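Local coordinates for putative phosphosugar isomerases (Salmonella typhimurium LT2, PDB 3FKJ), which probably binds a phosphorylated sugar or related carbohydrate derivative and isomerises it, at residues Glu41-Val46 with Ser67-Gly72. Numbering follows the deposited sequence.
Sequences ERVWFV and SKLAVG
Val43 pairs with Val71 at the middle of a parallel strand pair, 42-46 running beside 70-72 with their axes 11° apart, and four backbone hydrogen bonds join the two in alternation, Ala70 N to Glu41 O, Val43 N to Ala70 O, Gly72 N to Val43 O at 2.7 Å, and Phe45 N to Gly72 O. Where the pairing begins, a water donates to Glu41 O and more weakly to Lys68 O.

On one face of the sheet Arg42 lays its guanidinium flat over the methyl of Ala70, with CZ 3.4 Å from CB. A bend at chi3 (72°) folds the chain back across the neighbouring strand; the small alanine leaves room for the plane, and its own methyl packs on Ala70 of the second subunit. Arg42 NH1 hydrogen-bonds Leu69 O of that subunit, so the Arg42-Ala70 end of this face lies at the dimer interface. Further along, where Phe79, Pro84 and Leu87 of its own chain pack on it, Trp44 brings CD1 to 3.6 Å from Gly72 CA, an approach that a residue without a side chain permits.

The crossover between these strands, through helix 56-65, is a beta-alpha-beta unit of the SIS domain's five-stranded parallel sheet, of flavodoxin-like order 2-1-3-4-5, with 70-75 outermost within this chain and 42-47 next inward. Branched and aromatic residues fill the face beneath that helix. Val43 and Phe45, both buried, suit it by being wholly apolar: Val43 CG2 meets Leu69 CD2 at 3.7 Å, while Phe45 turns the edge of its ring, at CE2, to Val71 CG1, 3.8 Å away. Val71 CG1 lies anti to the backbone N (chi1 179°), which carries it forward to that edge. Leu62 of the helix packs on both Leu69 and Val71, and Phe55 meets the Phe45 ring.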
ATOM      1  N   GLU A  41     -17.007  -0.193  14.783  1.00 34.87           N
ATOM      2  CA  GLU A  41     -16.068   0.908  15.022  1.00 34.63           C
ATOM      3  C   GLU A  41     -14.840   0.855  14.119  1.00 34.24           C
ATOM      4  O   GLU A  41     -14.215   1.886  13.850  1.00 34.04           O
ATOM      5  CB  GLU A  41     -15.632   0.903  16.487  1.00 36.56           C
ATOM      6  CG  GLU A  41     -16.722   1.355  17.434  1.00 37.39           C
ATOM      7  CD  GLU A  41     -16.434   0.980  18.870  1.00 41.54           C
ATOM      8  OE1 GLU A  41     -15.264   0.981  19.291  1.00 42.13           O
ATOM      9  OE2 GLU A  41     -17.385   0.639  19.572  1.00 45.59           O
ATOM     10  N   ARG A  42     -14.477  -0.360  13.696  1.00 33.63           N
ATOM     11  CA  ARG A  42     -13.308  -0.609  12.859  1.00 31.46           C
ATOM     12  C   ARG A  42     -13.656  -1.695  11.866  1.00 32.03           C
ATOM     13  O   ARG A  42     -14.378  -2.638  12.198  1.00 32.95           O
ATOM     14  CB  ARG A  42     -12.120  -1.061  13.691  1.00 30.57           C
ATOM     15  CG  ARG A  42     -11.805  -0.175  14.863  1.00 29.23           C
ATOM     16  CD  ARG A  42     -10.487  -0.578  15.479  1.00 33.78           C
ATOM     17  NE  ARG A  42      -9.347  -0.205  14.626  1.00 39.35           N
ATOM     18  CZ  ARG A  42      -8.537   0.849  14.819  1.00 35.12           C
ATOM     19  NH1 ARG A  42      -8.713   1.669  15.851  1.00 34.54           N
ATOM     20  NH2 ARG A  42      -7.534   1.070  13.971  1.00 35.85           N
ATOM     21  N   VAL A  43     -13.160  -1.532  10.641  1.00 32.24           N
ATOM     22  CA  VAL A  43     -13.194  -2.558   9.605  1.00 33.12           C
ATOM     23  C   VAL A  43     -11.751  -2.898   9.215  1.00 31.82           C
ATOM     24  O   VAL A  43     -10.886  -1.994   9.148  1.00 31.87           O
ATOM     25  CB  VAL A  43     -13.968  -2.043   8.345  1.00 33.08           C
ATOM     26  CG1 VAL A  43     -14.098  -3.130   7.302  1.00 28.92           C
ATOM     27  CG2 VAL A  43     -15.331  -1.558   8.759  1.00 36.85           C
ATOM     28  N   TRP A  44     -11.494  -4.195   9.003  1.00 30.75           N
ATOM     29  CA  TRP A  44     -10.333  -4.648   8.258  1.00 30.48           C
ATOM     30  C   TRP A  44     -10.758  -5.400   7.031  1.00 31.04           C
ATOM     31  O   TRP A  44     -11.620  -6.291   7.084  1.00 32.42           O
ATOM     32  CB  TRP A  44      -9.426  -5.563   9.080  1.00 31.70           C
ATOM     33  CG  TRP A  44      -8.542  -4.857  10.031  1.00 31.53           C
ATOM     34  CD1 TRP A  44      -7.262  -4.419   9.794  1.00 33.93           C
ATOM     35  CD2 TRP A  44      -8.858  -4.478  11.348  1.00 31.29           C
ATOM     36  NE1 TRP A  44      -6.772  -3.793  10.891  1.00 33.16           N
ATOM     37  CE2 TRP A  44      -7.711  -3.845  11.884  1.00 35.84           C
ATOM     38  CE3 TRP A  44     -10.007  -4.598  12.143  1.00 32.72           C
ATOM     39  CZ2 TRP A  44      -7.668  -3.334  13.195  1.00 30.60           C
ATOM     40  CZ3 TRP A  44      -9.953  -4.128  13.461  1.00 32.75           C
ATOM     41  CH2 TRP A  44      -8.795  -3.479  13.959  1.00 30.12           C
ATOM     42  N   PHE A  45     -10.147  -5.018   5.929  1.00 30.47           N
ATOM     43  CA  PHE A  45     -10.092  -5.817   4.716  1.00 32.21           C
ATOM     44  C   PHE A  45      -8.840  -6.690   4.716  1.00 31.47           C
ATOM     45  O   PHE A  45      -7.720  -6.186   4.771  1.00 29.55           O
ATOM     46  CB  PHE A  45     -10.077  -4.906   3.522  1.00 31.92           C
ATOM     47  CG  PHE A  45     -11.308  -4.093   3.402  1.00 31.00           C
ATOM     48  CD1 PHE A  45     -12.500  -4.688   3.000  1.00 30.83           C
ATOM     49  CD2 PHE A  45     -11.290  -2.736   3.710  1.00 30.58           C
ATOM     50  CE1 PHE A  45     -13.655  -3.929   2.877  1.00 31.12           C
ATOM     51  CE2 PHE A  45     -12.438  -1.963   3.609  1.00 29.32           C
ATOM     52  CZ  PHE A  45     -13.631  -2.572   3.181  1.00 31.49           C
ATOM     53  N   VAL A  46      -9.047  -8.006   4.663  1.00 31.39           N
ATOM     54  CA  VAL A  46      -7.967  -8.936   4.804  1.00 30.62           C
ATOM     55  C   VAL A  46      -7.999 -10.011   3.704  1.00 31.98           C
ATOM     56  O   VAL A  46      -9.001 -10.654   3.443  1.00 30.39           O
ATOM     57  CB  VAL A  46      -7.915  -9.533   6.240  1.00 32.98           C
ATOM     58  CG1 VAL A  46      -6.602 -10.344   6.467  1.00 31.54           C
ATOM     59  CG2 VAL A  46      -8.029  -8.410   7.312  1.00 25.97           C
ATOM     60  N   SER A  67     -16.292   9.223   8.523  1.00 34.50           N
ATOM     61  CA  SER A  67     -15.649  10.058   9.537  1.00 34.13           C
ATOM     62  C   SER A  67     -15.358   9.383  10.869  1.00 32.87           C
ATOM     63  O   SER A  67     -14.480   9.835  11.622  1.00 33.73           O
ATOM     64  CB  SER A  67     -16.508  11.310   9.816  1.00 34.93           C
ATOM     65  OG  SER A  67     -16.661  12.042   8.624  1.00 45.98           O
ATOM     66  N   LYS A  68     -16.093   8.322  11.193  1.00 32.30           N
ATOM     67  CA  LYS A  68     -15.922   7.676  12.498  1.00 34.59           C
ATOM     68  C   LYS A  68     -15.099   6.400  12.424  1.00 35.42           C
ATOM     69  O   LYS A  68     -14.434   6.017  13.368  1.00 36.72           O
ATOM     70  CB  LYS A  68     -17.270   7.344  13.108  1.00 35.08           C
ATOM     71  CG  LYS A  68     -18.186   8.536  13.378  1.00 40.65           C
ATOM     72  CD  LYS A  68     -19.529   7.997  13.923  1.00 47.81           C
ATOM     73  CE  LYS A  68     -20.586   9.047  14.086  1.00 51.32           C
ATOM     74  NZ  LYS A  68     -21.698   8.490  14.904  1.00 53.45           N
ATOM     75  N   LEU A  69     -15.146   5.748  11.286  1.00 35.75           N
ATOM     76  CA  LEU A  69     -14.542   4.442  11.123  1.00 36.29           C
ATOM     77  C   LEU A  69     -13.039   4.466  10.993  1.00 34.77           C
ATOM     78  O   LEU A  69     -12.476   5.321  10.307  1.00 37.54           O
ATOM     79  CB  LEU A  69     -15.109   3.849   9.847  1.00 37.71           C
ATOM     80  CG  LEU A  69     -15.413   2.392   9.745  1.00 40.58           C
ATOM     81  CD1 LEU A  69     -16.532   2.107  10.722  1.00 42.16           C
ATOM     82  CD2 LEU A  69     -15.827   2.107   8.303  1.00 37.21           C
ATOM     83  N   ALA A  70     -12.389   3.505  11.636  1.00 34.47           N
ATOM     84  CA  ALA A  70     -10.989   3.207  11.382  1.00 34.02           C
ATOM     85  C   ALA A  70     -10.995   2.016  10.410  1.00 35.66           C
ATOM     86  O   ALA A  70     -11.661   1.009  10.674  1.00 34.58           O
ATOM     87  CB  ALA A  70     -10.276   2.873  12.668  1.00 33.09           C
ATOM     88  N   VAL A  71     -10.290   2.173   9.269  1.00 35.11           N
ATOM     89  CA  VAL A  71     -10.295   1.202   8.178  1.00 32.90           C
ATOM     90  C   VAL A  71      -8.888   0.648   7.910  1.00 32.77           C
ATOM     91  O   VAL A  71      -7.946   1.420   7.647  1.00 32.66           O
ATOM     92  CB  VAL A  71     -10.923   1.806   6.896  1.00 35.49           C
ATOM     93  CG1 VAL A  71     -10.911   0.801   5.759  1.00 35.06           C
ATOM     94  CG2 VAL A  71     -12.365   2.252   7.207  1.00 27.11           C
ATOM     95  N   GLY A  72      -8.763  -0.676   8.021  1.00 31.26           N
ATOM     96  CA  GLY A  72      -7.531  -1.409   7.803  1.00 31.46           C
ATOM     97  C   GLY A  72      -7.579  -2.216   6.533  1.00 30.61           C
ATOM     98  O   GLY A  72      -8.664  -2.535   6.036  1.00 29.83           O
TER
HETATM   99  O   HOH W   1     -13.036   3.651  15.475  1.00 33.99           O